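Local atomic coordinates of penicillin-binding protein 2B (Streptococcus pneumoniae, PDB entry 2WAE), a protein that probably cross-links the peptides of neighbouring glycan strands as a peptidoglycan transpeptidase of peripheral cell-wall synthesis, and binds penicillin. Residues A[61-66]-A[306-311]; A[231-236]-A[372-377]; A[310-315]-A[353-358]; A[348-353]-A[644-649]; A[606-611]-A[669-674]. All coordinates share one frame; numbering follows the deposited sequence.

Interaction 1 of 5, residues A[61-66]-A[306-311]; sequences GEIYDA and KNIKLT. Unlike the reference sequence in segment 306-311: Lys306 (reference Asn).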
# COMPACT_ATOMS: atom_id res chain seq x y z
N GLY A 61 -7.46 -10.26 -14.26
CA GLY A 61 -8.53 -10.39 -13.26
C GLY A 61 -8.99 -9.04 -12.70
O GLY A 61 -8.26 -8.04 -12.77
N GLU A 62 -10.20 -9.01 -12.17
CA GLU A 62 -10.74 -7.77 -11.65
C GLU A 62 -10.81 -7.66 -10.12
O GLU A 62 -10.67 -8.66 -9.41
CB GLU A 62 -12.06 -7.42 -12.35
CG GLU A 62 -11.83 -6.81 -13.73
CD GLU A 62 -12.98 -7.04 -14.68
OE1 GLU A 62 -12.92 -6.54 -15.82
OE2 GLU A 62 -13.95 -7.73 -14.29
N ILE A 63 -11.01 -6.44 -9.63
CA ILE A 63 -11.03 -6.15 -8.19
C ILE A 63 -12.41 -5.69 -7.70
O ILE A 63 -12.99 -4.74 -8.24
CB ILE A 63 -9.93 -5.14 -7.83
CG1 ILE A 63 -8.60 -5.61 -8.43
CG2 ILE A 63 -9.79 -5.00 -6.31
CD1 ILE A 63 -7.43 -4.68 -8.16
N TYR A 64 -12.94 -6.35 -6.67
CA TYR A 64 -14.32 -6.14 -6.23
C TYR A 64 -14.39 -5.80 -4.75
O TYR A 64 -13.63 -6.37 -3.95
CB TYR A 64 -15.15 -7.40 -6.48
CG TYR A 64 -15.22 -7.78 -7.95
CD1 TYR A 64 -16.32 -7.41 -8.72
CD2 TYR A 64 -14.19 -8.48 -8.55
CE1 TYR A 64 -16.39 -7.75 -10.06
CE2 TYR A 64 -14.25 -8.82 -9.88
CZ TYR A 64 -15.35 -8.46 -10.64
OH TYR A 64 -15.40 -8.80 -11.97
N ASP A 65 -15.30 -4.91 -4.38
CA ASP A 65 -15.45 -4.56 -2.97
C ASP A 65 -16.17 -5.66 -2.18
O ASP A 65 -16.55 -6.68 -2.75
CB ASP A 65 -16.14 -3.21 -2.78
CG ASP A 65 -17.65 -3.33 -2.76
OD1 ASP A 65 -18.22 -4.12 -3.54
OD2 ASP A 65 -18.29 -2.61 -1.97
N ALA A 66 -16.34 -5.46 -0.88
CA ALA A 66 -16.89 -6.48 0.00
C ALA A 66 -18.29 -6.93 -0.40
O ALA A 66 -18.72 -8.01 -0.03
CB ALA A 66 -16.87 -5.99 1.45
N LYS A 306 -7.71 -14.58 -12.37
CA LYS A 306 -8.60 -14.75 -11.23
C LYS A 306 -8.88 -13.44 -10.50
O LYS A 306 -8.04 -12.53 -10.49
CB LYS A 306 -8.01 -15.77 -10.25
CG LYS A 306 -7.71 -17.10 -10.89
CD LYS A 306 -8.95 -17.73 -11.50
CE LYS A 306 -8.58 -18.93 -12.35
NZ LYS A 306 -9.70 -19.90 -12.49
N ASN A 307 -10.05 -13.34 -9.88
CA ASN A 307 -10.49 -12.12 -9.22
C ASN A 307 -10.14 -12.07 -7.73
O ASN A 307 -9.94 -13.11 -7.11
CB ASN A 307 -12.01 -11.97 -9.36
CG ASN A 307 -12.48 -12.12 -10.79
OD1 ASN A 307 -13.26 -13.03 -11.10
ND2 ASN A 307 -12.05 -11.22 -11.67
N ILE A 308 -10.07 -10.86 -7.17
CA ILE A 308 -9.93 -10.65 -5.73
C ILE A 308 -11.07 -9.81 -5.17
O ILE A 308 -11.45 -8.80 -5.76
CB ILE A 308 -8.62 -9.93 -5.34
CG1 ILE A 308 -8.49 -8.60 -6.06
CG2 ILE A 308 -7.40 -10.82 -5.57
CD1 ILE A 308 -7.28 -7.83 -5.66
N LYS A 309 -11.62 -10.23 -4.03
CA LYS A 309 -12.64 -9.45 -3.34
C LYS A 309 -12.04 -8.82 -2.10
O LYS A 309 -11.30 -9.47 -1.37
CB LYS A 309 -13.82 -10.32 -2.91
CG LYS A 309 -15.08 -9.50 -2.70
CD LYS A 309 -16.33 -10.37 -2.69
CE LYS A 309 -16.69 -10.79 -1.28
NZ LYS A 309 -18.04 -11.39 -1.27
N LEU A 310 -12.33 -7.55 -1.86
CA LEU A 310 -11.78 -6.88 -0.68
C LEU A 310 -12.57 -7.10 0.62
O LEU A 310 -13.71 -7.57 0.63
CB LEU A 310 -11.60 -5.38 -0.95
CG LEU A 310 -10.90 -5.00 -2.25
CD1 LEU A 310 -10.56 -3.51 -2.24
CD2 LEU A 310 -9.66 -5.84 -2.44
N THR A 311 -11.96 -6.75 1.74
CA THR A 311 -12.67 -6.78 3.02
C THR A 311 -13.41 -5.48 3.29
O THR A 311 -14.20 -5.42 4.23
CB THR A 311 -11.73 -7.04 4.19
OG1 THR A 311 -10.68 -6.07 4.17
CG2 THR A 311 -11.14 -8.42 4.11
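Tyr64 and Ile308 meet in a parallel strand pair, part of a mixed four-strand sheet with strand 63-64 at its edge and strand 307-310 beside it. The pair joins segment 61-66, of the dimerisation-family region, to the strand just ahead of helix 314-333. Tyr64 bonds to the residues flanking Lys309: its N gives to Ile308 O at 3.0 Å and its O takes Leu310 N at 2.7 Å. Ile308 N reaches back to Glu62 O at 3.2 Å. Branched aliphatic residues suit the buried face: Ile63 and Ile308 lie side by side and point the same way. With CG1 of Ile308 set between its backbone N and carbonyl carbon (chi1 56°), its CD1 comes to 3.8 Å from Ile63 CG1. Leu310 extends this apolar cluster, its CD2 4.0 Å from Ile63 CG2, with Leu71 and Leu268 against it. On the other face Lys309 runs its methylene chain past the backbone, CG 3.2 Å from Asp65 O, and Leu559 touches Lys309 and Tyr64. Asp65 turns to Leu314 N, and Lys306 forms a salt bridge with Asp552. Gly61, having no side chain, brings its CA to 3.5 Å from Lys306 O in a CA-H...O contact.

Interaction 2 of 5, residues A[231-236]-A[372-377]; sequences SSIVGS and PDSLGT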
# COMPACT_ATOMS: atom_id res chain seq x y z
N SER A 231 -10.21 3.88 -5.15
CA SER A 231 -9.52 3.90 -6.43
C SER A 231 -8.02 4.08 -6.26
O SER A 231 -7.23 3.63 -7.09
CB SER A 231 -10.08 5.00 -7.34
OG SER A 231 -9.74 6.28 -6.85
N SER A 232 -7.63 4.74 -5.18
CA SER A 232 -6.23 5.02 -4.86
C SER A 232 -5.50 3.75 -4.39
O SER A 232 -4.34 3.54 -4.71
CB SER A 232 -6.17 6.12 -3.80
OG SER A 232 -5.06 6.97 -4.01
N ILE A 233 -6.21 2.91 -3.64
CA ILE A 233 -5.64 1.68 -3.10
C ILE A 233 -5.47 0.58 -4.14
O ILE A 233 -4.59 -0.27 -4.04
CB ILE A 233 -6.49 1.11 -1.94
CG1 ILE A 233 -6.75 2.18 -0.89
CG2 ILE A 233 -5.73 -0.00 -1.25
CD1 ILE A 233 -7.34 1.62 0.39
N VAL A 234 -6.33 0.57 -5.14
CA VAL A 234 -6.26 -0.43 -6.20
C VAL A 234 -4.89 -0.46 -6.88
O VAL A 234 -4.41 -1.54 -7.24
CB VAL A 234 -7.35 -0.18 -7.23
CG1 VAL A 234 -6.98 -0.81 -8.56
CG2 VAL A 234 -8.67 -0.69 -6.69
N GLY A 235 -4.27 0.70 -7.04
CA GLY A 235 -2.95 0.76 -7.66
C GLY A 235 -3.01 0.89 -9.17
O GLY A 235 -4.08 1.07 -9.75
N SER A 236 -1.85 0.80 -9.81
CA SER A 236 -1.78 0.90 -11.27
C SER A 236 -1.28 -0.36 -11.97
O SER A 236 -0.65 -1.22 -11.36
CB SER A 236 -0.97 2.14 -11.68
OG SER A 236 0.33 2.15 -11.09
N PRO A 372 -8.63 13.72 -0.72
CA PRO A 372 -8.60 12.36 -0.15
C PRO A 372 -7.18 11.81 -0.09
O PRO A 372 -6.36 12.13 -0.97
CB PRO A 372 -9.44 11.53 -1.12
CG PRO A 372 -9.53 12.37 -2.40
CD PRO A 372 -9.47 13.81 -1.93
N ASP A 373 -6.90 11.01 0.94
CA ASP A 373 -5.58 10.43 1.14
C ASP A 373 -5.65 9.15 1.96
O ASP A 373 -5.05 9.08 3.03
CB ASP A 373 -4.65 11.41 1.86
CG ASP A 373 -3.19 10.93 1.92
OD1 ASP A 373 -2.79 10.06 1.11
OD2 ASP A 373 -2.42 11.43 2.76
N SER A 374 -6.39 8.16 1.46
CA SER A 374 -6.51 6.83 2.09
C SER A 374 -5.16 6.11 2.20
O SER A 374 -4.97 5.27 3.08
CB SER A 374 -7.50 5.96 1.31
OG SER A 374 -7.03 5.72 -0.00
N LEU A 375 -4.21 6.43 1.32
CA LEU A 375 -2.89 5.81 1.38
C LEU A 375 -2.06 6.44 2.48
O LEU A 375 -0.99 5.94 2.81
CB LEU A 375 -2.13 5.96 0.07
CG LEU A 375 -2.74 5.31 -1.17
CD1 LEU A 375 -1.92 5.73 -2.39
CD2 LEU A 375 -2.77 3.82 -1.00
N GLY A 376 -2.54 7.55 3.02
CA GLY A 376 -1.84 8.22 4.10
C GLY A 376 -1.79 7.30 5.30
O GLY A 376 -0.87 7.39 6.11
N THR A 377 -2.80 6.42 5.41
CA THR A 377 -2.92 5.47 6.52
C THR A 377 -1.75 4.48 6.62
O THR A 377 -1.51 3.90 7.68
CB THR A 377 -4.26 4.70 6.47
OG1 THR A 377 -4.36 3.99 5.23
CG2 THR A 377 -5.44 5.65 6.57
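Ile233 and Leu375 bring the two backbones nearest, CA to CA 6.7 Å, where a weakly bonded helical turn at 231-234 faces a tight turn. That turn is type I, from Asp373 to Gly376, closed by Gly376 N to Asp373 O at 2.9 Å, and it leads into helix 376-379. The helical turn ends at Gly235, whose positive phi (88°) suits glycine. No hydrogen bond joins the two segments, so the contact rests on van der Waals touching. Leu375 carries much of it: CD1 lies 3.7 Å from Ser232 OG, and CD2 reaches the base of Ile233, 4.2 Å from its CA. The contact thus joins a segment of the dimerisation-domain family region to the transpeptidase domain, just after the edge strand 370-372. Ser374, with its short side chain, sets its OG 3.7 Å from Ile233 CG1 and close to the CB of Ser232. Behind it, the hydroxyl of Thr377 fastens the turn to the start of the helix, with OG1 giving to Ser374 O at 2.6 Å. Ile233 also touches Met358 of strand 355-363, Leu375 touches Tyr267, and the carboxylate of Asp373 bonds to the Tyr344 hydroxyl.

Interaction 3 of 5, residues A[310-315]-A[353-358]; sequences LTIDLA and GAVLSM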
# COMPACT_ATOMS: atom_id res chain seq x y z
N LEU A 310 -12.33 -7.55 -1.86
CA LEU A 310 -11.78 -6.88 -0.68
C LEU A 310 -12.57 -7.10 0.62
O LEU A 310 -13.71 -7.57 0.63
CB LEU A 310 -11.60 -5.38 -0.95
CG LEU A 310 -10.90 -5.00 -2.25
CD1 LEU A 310 -10.56 -3.51 -2.24
CD2 LEU A 310 -9.66 -5.84 -2.44
N THR A 311 -11.96 -6.75 1.74
CA THR A 311 -12.67 -6.78 3.02
C THR A 311 -13.41 -5.48 3.29
O THR A 311 -14.20 -5.42 4.23
CB THR A 311 -11.73 -7.04 4.19
OG1 THR A 311 -10.68 -6.07 4.17
CG2 THR A 311 -11.14 -8.42 4.11
N ILE A 312 -13.14 -4.45 2.48
CA ILE A 312 -13.78 -3.13 2.63
C ILE A 312 -15.06 -3.02 1.81
O ILE A 312 -15.08 -3.38 0.64
CB ILE A 312 -12.85 -1.97 2.18
CG1 ILE A 312 -11.47 -2.05 2.84
CG2 ILE A 312 -13.51 -0.60 2.41
CD1 ILE A 312 -10.45 -1.08 2.25
N ASP A 313 -16.11 -2.48 2.43
CA ASP A 313 -17.38 -2.23 1.76
C ASP A 313 -17.52 -0.76 1.36
O ASP A 313 -17.48 0.12 2.22
CB ASP A 313 -18.53 -2.60 2.71
CG ASP A 313 -19.85 -2.76 1.98
OD1 ASP A 313 -20.33 -1.77 1.39
OD2 ASP A 313 -20.42 -3.88 1.98
N LEU A 314 -17.72 -0.50 0.07
CA LEU A 314 -17.86 0.88 -0.40
C LEU A 314 -18.78 1.73 0.45
O LEU A 314 -18.41 2.84 0.84
CB LEU A 314 -18.26 0.97 -1.87
CG LEU A 314 -17.18 1.42 -2.86
CD1 LEU A 314 -15.91 0.64 -2.70
CD2 LEU A 314 -17.69 1.27 -4.28
N ALA A 315 -19.98 1.24 0.74
CA ALA A 315 -20.91 2.02 1.55
C ALA A 315 -20.27 2.48 2.86
O ALA A 315 -20.32 3.66 3.21
CB ALA A 315 -22.19 1.25 1.79
N GLY A 353 -8.15 -9.61 11.39
CA GLY A 353 -7.21 -8.69 10.76
C GLY A 353 -7.79 -8.05 9.51
O GLY A 353 -7.12 -7.28 8.84
N ALA A 354 -9.04 -8.36 9.19
CA ALA A 354 -9.64 -7.77 8.00
C ALA A 354 -9.73 -6.26 8.15
O ALA A 354 -10.10 -5.76 9.22
CB ALA A 354 -11.00 -8.36 7.71
N VAL A 355 -9.40 -5.55 7.08
CA VAL A 355 -9.48 -4.10 7.03
C VAL A 355 -10.89 -3.70 6.64
O VAL A 355 -11.35 -4.04 5.54
CB VAL A 355 -8.46 -3.52 6.03
CG1 VAL A 355 -8.59 -2.01 5.90
CG2 VAL A 355 -7.05 -3.90 6.42
N LEU A 356 -11.57 -2.98 7.54
CA LEU A 356 -12.95 -2.53 7.37
C LEU A 356 -13.04 -1.15 6.72
O LEU A 356 -13.96 -0.91 5.94
CB LEU A 356 -13.71 -2.52 8.70
CG LEU A 356 -13.73 -3.85 9.47
CD1 LEU A 356 -14.23 -3.69 10.92
CD2 LEU A 356 -14.52 -4.94 8.71
N SER A 357 -12.11 -0.25 7.04
CA SER A 357 -11.91 0.97 6.25
C SER A 357 -10.55 1.61 6.50
O SER A 357 -9.98 1.52 7.59
CB SER A 357 -12.99 2.01 6.50
OG SER A 357 -12.83 2.53 7.80
N MET A 358 -10.01 2.23 5.46
CA MET A 358 -8.82 3.03 5.63
C MET A 358 -9.09 4.38 4.99
O MET A 358 -9.05 4.52 3.77
CB MET A 358 -7.57 2.31 5.09
CG MET A 358 -7.81 1.55 3.82
SD MET A 358 -6.40 0.51 3.40
CE MET A 358 -5.04 1.68 3.34
O HOH W 1 -16.09 -2.52 5.17
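Thr311 OG1 gives a hydrogen bond to Val355 O. At 2.5 Å it is very short, and its exact length deserves caution. A chi1 of 55° turns the hydroxyl toward strand 355-363; it meets the carbonyl well off its axis, with a C=O...donor angle of 127°, and tilted from its plane. Threonine suits the place because its methyl works too: CG2 rests on Ala354 CB at 3.6 Å. An indirect polar link runs through a water that accepts from Asp313 N at 2.7 Å and donates to Leu356 O at 2.8 Å, bridging backbone groups that lie too far apart to bond directly.

The segments join two elements of the transpeptidase fold, an antiparallel sheet packed between helices: strand 355-363, and the N-terminal end of helix 314-333, which lies against that sheet. Asp313 is the N-cap of the helix, its OD1 taking a weak bond from Ala315 N at 3.1 Å. Within the strand Leu356 and Ser357 both face Ala347, a classic beta bulge.

Van der Waals contacts centre on Ile312, whose branches spread along the strand. CG1 lies 3.4 Å from Val355 O and also faces the valine side chain, CG2 lies near Leu356 O, and CD1 reaches farthest, to Met358 CG at 4.0 Å, where the isoleucine and methionine chains cross at about a right angle. Gln317 of the helix touches Ile312 as well, and its NE2 bonds to Met358 O.

Interaction 4 of 5, residues A[348-353]-A[644-649]; sequences LNPQTG and QIAVAV. Unlike the reference sequence in segment 348-353: Gln351 (reference Lys).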
# COMPACT_ATOMS: atom_id res chain seq x y z
N LEU A 348 -10.19 -1.96 11.88
CA LEU A 348 -9.83 -3.34 11.62
C LEU A 348 -10.80 -4.26 12.34
O LEU A 348 -11.49 -3.84 13.27
CB LEU A 348 -8.43 -3.62 12.15
CG LEU A 348 -7.24 -2.86 11.56
CD1 LEU A 348 -6.05 -3.20 12.41
CD2 LEU A 348 -7.01 -3.19 10.07
N ASN A 349 -10.85 -5.52 11.90
CA ASN A 349 -11.55 -6.59 12.61
C ASN A 349 -10.51 -7.37 13.39
O ASN A 349 -9.65 -8.03 12.80
CB ASN A 349 -12.25 -7.49 11.58
CG ASN A 349 -12.94 -8.70 12.21
OD1 ASN A 349 -12.73 -9.04 13.38
ND2 ASN A 349 -13.76 -9.37 11.41
N PRO A 350 -10.57 -7.30 14.73
CA PRO A 350 -9.48 -7.79 15.59
C PRO A 350 -9.42 -9.31 15.72
O PRO A 350 -8.41 -9.85 16.16
CB PRO A 350 -9.75 -7.11 16.94
CG PRO A 350 -11.17 -6.64 16.92
CD PRO A 350 -11.72 -6.81 15.51
N GLN A 351 -10.51 -9.99 15.36
CA GLN A 351 -10.52 -11.44 15.28
C GLN A 351 -9.81 -11.98 14.03
O GLN A 351 -9.25 -13.07 14.07
CB GLN A 351 -11.95 -11.98 15.37
CG GLN A 351 -12.67 -11.58 16.66
CD GLN A 351 -14.18 -11.84 16.62
OE1 GLN A 351 -14.86 -11.55 15.63
NE2 GLN A 351 -14.71 -12.39 17.72
N THR A 352 -9.83 -11.24 12.92
CA THR A 352 -9.26 -11.76 11.67
C THR A 352 -8.14 -10.90 11.09
O THR A 352 -7.27 -11.40 10.38
CB THR A 352 -10.33 -11.94 10.59
OG1 THR A 352 -10.85 -10.65 10.22
CG2 THR A 352 -11.46 -12.83 11.11
N GLY A 353 -8.15 -9.61 11.39
CA GLY A 353 -7.21 -8.69 10.76
C GLY A 353 -7.79 -8.05 9.51
O GLY A 353 -7.12 -7.28 8.84
N GLN A 644 -15.28 -6.77 17.89
CA GLN A 644 -15.45 -7.09 16.48
C GLN A 644 -14.96 -5.91 15.64
O GLN A 644 -14.77 -6.03 14.43
CB GLN A 644 -16.92 -7.34 16.17
CG GLN A 644 -17.38 -8.70 16.66
CD GLN A 644 -18.87 -8.75 17.00
OE1 GLN A 644 -19.73 -8.69 16.11
NE2 GLN A 644 -19.18 -8.88 18.29
N ILE A 645 -14.79 -4.77 16.29
CA ILE A 645 -14.14 -3.65 15.64
C ILE A 645 -13.10 -2.96 16.52
O ILE A 645 -13.24 -2.83 17.75
CB ILE A 645 -15.15 -2.64 15.09
CG1 ILE A 645 -14.44 -1.57 14.25
CG2 ILE A 645 -15.92 -2.00 16.20
CD1 ILE A 645 -15.38 -0.63 13.54
N ALA A 646 -12.02 -2.54 15.87
CA ALA A 646 -10.96 -1.83 16.56
C ALA A 646 -10.53 -0.68 15.64
O ALA A 646 -10.16 -0.89 14.48
CB ALA A 646 -9.80 -2.77 16.84
N VAL A 647 -10.58 0.54 16.17
CA VAL A 647 -10.37 1.70 15.34
C VAL A 647 -9.28 2.59 15.92
O VAL A 647 -9.09 2.66 17.14
CB VAL A 647 -11.67 2.49 15.20
CG1 VAL A 647 -12.15 2.90 16.55
CG2 VAL A 647 -11.48 3.72 14.34
N ALA A 648 -8.56 3.25 15.02
CA ALA A 648 -7.60 4.25 15.41
C ALA A 648 -7.85 5.52 14.61
O ALA A 648 -7.98 5.48 13.40
CB ALA A 648 -6.22 3.76 15.18
N VAL A 649 -7.95 6.64 15.32
CA VAL A 649 -8.19 7.94 14.70
C VAL A 649 -6.99 8.82 14.97
O VAL A 649 -6.61 8.99 16.13
CB VAL A 649 -9.38 8.66 15.31
CG1 VAL A 649 -9.62 9.98 14.56
CG2 VAL A 649 -10.61 7.77 15.27
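In the antiparallel sheet of the transpeptidase domain, Leu348 and Ala646 form a hydrogen-bonded pair between two inner strands, 342-348 and 645-650. Leu348 N gives to Ala646 O at 2.8 Å, almost straight at 175°, and Ala646 N returns to Leu348 O at 3.0 Å. From Asn349 the chain turns away. Its OD1 accepts from Gln351 N at 3.1 Å, an Asx turn, while its backbone O takes both Thr352 N and Gly353 N. Gly353, with phi of 93°, completes the reversal toward strand 355-363. Pro350, which has no N-H to satisfy, packs its ring on the neighbouring strand, CD 3.3 Å from Gln644 O and CG 4.1 Å from Ala646 CB; the small alanine makes room for the ring. Beyond it Gln351 and Gln644 run side by side, with OE1 of Gln351 3.9 Å from CG of Gln644, whose own amide bonds to Asn642 O. Gln644 and Ile645 form a classic beta bulge facing Ala638. On one face of the sheet Leu348, Pro350 and Ala646 pack against alanines of helix 525-536, and on the other Ile645 meets Ile670 and Tyr673 of helix 661-676.

Interaction 5 of 5, residues A[606-611]-A[669-674]; sequences DGATVS and IINLYN. Unlike the reference sequence in segment 606-611: Asp606 (reference Asn), Thr609 (reference Leu). Unlike the reference sequence in segment 669-674: Asn674 (reference Gln).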
# COMPACT_ATOMS: atom_id res chain seq x y z
N ASP A 606 -20.73 8.42 25.09
CA ASP A 606 -21.80 9.40 24.91
C ASP A 606 -22.59 9.18 23.62
O ASP A 606 -22.24 9.68 22.55
CB ASP A 606 -21.19 10.80 24.98
CG ASP A 606 -22.24 11.90 24.94
OD1 ASP A 606 -23.43 11.63 25.24
OD2 ASP A 606 -21.85 13.04 24.60
N GLY A 607 -23.68 8.42 23.73
CA GLY A 607 -24.46 8.07 22.55
C GLY A 607 -23.89 6.88 21.81
O GLY A 607 -24.05 6.77 20.60
N ALA A 608 -23.21 5.98 22.51
CA ALA A 608 -22.78 4.72 21.90
C ALA A 608 -23.86 3.64 21.88
O ALA A 608 -24.56 3.41 22.89
CB ALA A 608 -21.54 4.21 22.57
N THR A 609 -24.00 2.98 20.74
CA THR A 609 -25.00 1.93 20.59
C THR A 609 -24.50 0.61 21.18
O THR A 609 -25.30 -0.27 21.50
CB THR A 609 -25.46 1.75 19.13
OG1 THR A 609 -24.33 1.47 18.29
CG2 THR A 609 -26.13 3.03 18.63
N VAL A 610 -23.19 0.49 21.34
CA VAL A 610 -22.57 -0.68 21.97
C VAL A 610 -21.52 -0.22 22.96
O VAL A 610 -21.06 0.92 22.88
CB VAL A 610 -21.90 -1.60 20.94
CG1 VAL A 610 -22.93 -2.12 19.92
CG2 VAL A 610 -20.77 -0.87 20.24
N SER A 611 -21.12 -1.09 23.88
CA SER A 611 -20.09 -0.72 24.86
C SER A 611 -18.69 -0.52 24.24
O SER A 611 -18.09 -1.45 23.71
CB SER A 611 -20.04 -1.74 26.00
OG SER A 611 -19.28 -1.23 27.08
N ILE A 669 -17.59 6.18 14.21
CA ILE A 669 -17.20 5.14 13.26
C ILE A 669 -17.76 3.79 13.71
O ILE A 669 -18.31 3.03 12.91
CB ILE A 669 -15.68 5.07 13.11
CG1 ILE A 669 -15.19 6.30 12.34
CG2 ILE A 669 -15.26 3.81 12.38
CD1 ILE A 669 -13.66 6.45 12.34
N ILE A 670 -17.60 3.52 15.00
CA ILE A 670 -18.14 2.31 15.61
C ILE A 670 -19.67 2.25 15.56
O ILE A 670 -20.24 1.21 15.25
CB ILE A 670 -17.63 2.16 17.06
CG1 ILE A 670 -16.20 1.62 17.06
CG2 ILE A 670 -18.55 1.28 17.90
CD1 ILE A 670 -15.46 1.93 18.35
N ASN A 671 -20.33 3.36 15.84
CA ASN A 671 -21.76 3.44 15.60
C ASN A 671 -22.12 3.24 14.13
O ASN A 671 -23.12 2.60 13.81
CB ASN A 671 -22.31 4.77 16.09
CG ASN A 671 -22.52 4.79 17.59
OD1 ASN A 671 -22.46 3.74 18.24
ND2 ASN A 671 -22.78 5.97 18.15
N LEU A 672 -21.30 3.80 13.23
CA LEU A 672 -21.56 3.65 11.80
C LEU A 672 -21.51 2.18 11.42
O LEU A 672 -22.37 1.68 10.70
CB LEU A 672 -20.57 4.45 10.96
CG LEU A 672 -21.03 5.86 10.59
CD1 LEU A 672 -19.97 6.53 9.74
CD2 LEU A 672 -22.36 5.86 9.86
N TYR A 673 -20.50 1.49 11.93
CA TYR A 673 -20.32 0.08 11.64
C TYR A 673 -21.42 -0.77 12.27
O TYR A 673 -21.88 -1.74 11.67
CB TYR A 673 -18.95 -0.38 12.11
CG TYR A 673 -18.62 -1.81 11.76
CD1 TYR A 673 -18.48 -2.21 10.43
CD2 TYR A 673 -18.44 -2.76 12.76
CE1 TYR A 673 -18.17 -3.52 10.10
CE2 TYR A 673 -18.13 -4.07 12.45
CZ TYR A 673 -18.00 -4.45 11.13
OH TYR A 673 -17.69 -5.76 10.85
N ASN A 674 -21.83 -0.42 13.48
CA ASN A 674 -22.83 -1.22 14.16
C ASN A 674 -24.17 -1.15 13.44
O ASN A 674 -24.94 -2.10 13.46
CB ASN A 674 -22.98 -0.80 15.62
CG ASN A 674 -23.84 -1.76 16.40
OD1 ASN A 674 -23.49 -2.93 16.54
ND2 ASN A 674 -24.99 -1.29 16.88
O HOH W 2 -25.49 2.77 15.27
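Asn671 and Thr609 tie the C-terminal helix of the transpeptidase fold, 661-676, to the loop that leads into edge strand 613-616, which carries a probable KTG-type motif. Asn671 has the most surface buried here, and its amide suits the task because it can give and accept at once. ND2 donates to Gly607 O at 2.9 Å, while OD1 accepts from Thr609 N at 3.0 Å in a nearly straight bond (171°). The same OD1 takes the Thr609 hydroxyl, OG1, at 2.9 Å. Both donors come from one face of the carboxamide plane, the backbone N tilted from it and the hydroxyl well above it. Three bonds thus fix the rotation of the amide, and two of the three go to backbone atoms of the loop. Gly607, whose positive phi suits glycine, bends the chain and presents its O to ND2.

Asn674, one helical turn on, stretches its CG anti to the backbone N (chi1 -170°) and slides past Thr609 in the opposite direction. ND2 makes only a weak bond to Thr609 OG1, 3.2 Å at 120°; the firmer partner of its amide is the backbone N of Met679, received by OD1.

Val610, which buries as much surface in the contact as Asn674, wedges both methyls toward the helix. CG1 lies 3.5 Å from Asn674 OD1, and Ala638 of the sheet touches the same valine. A water links the two segments, donating to Asn671 O at 2.8 Å and, weakly, to Thr609 OG1. The apolar end of the contact is Val610 CG2 against Ile670 CG2, at 3.9 Å.

Interactions 1 and 3 adjoin, sharing Leu310 and Thr311, with centres about 12 Å apart: strand 307-310 is followed, after a short link, by helix 314-333, so the mixed sheet that includes strand 63-64 connects to the transpeptidase domain. Interaction 2, nested around interaction 3 along the chain, touches it through Ile233 and Met358 and gives a second link between the N-terminal region and that domain. Interactions 3 and 4 meet on the antiparallel sheet, their centres about 10 Å apart, and share Gly353. Interaction 5 follows, its centre about 14 Å from that of interaction 4, where helix 661-676 packs on strand 645-650. Residues from 61 to 674 thus come together in one continuous series of contacts.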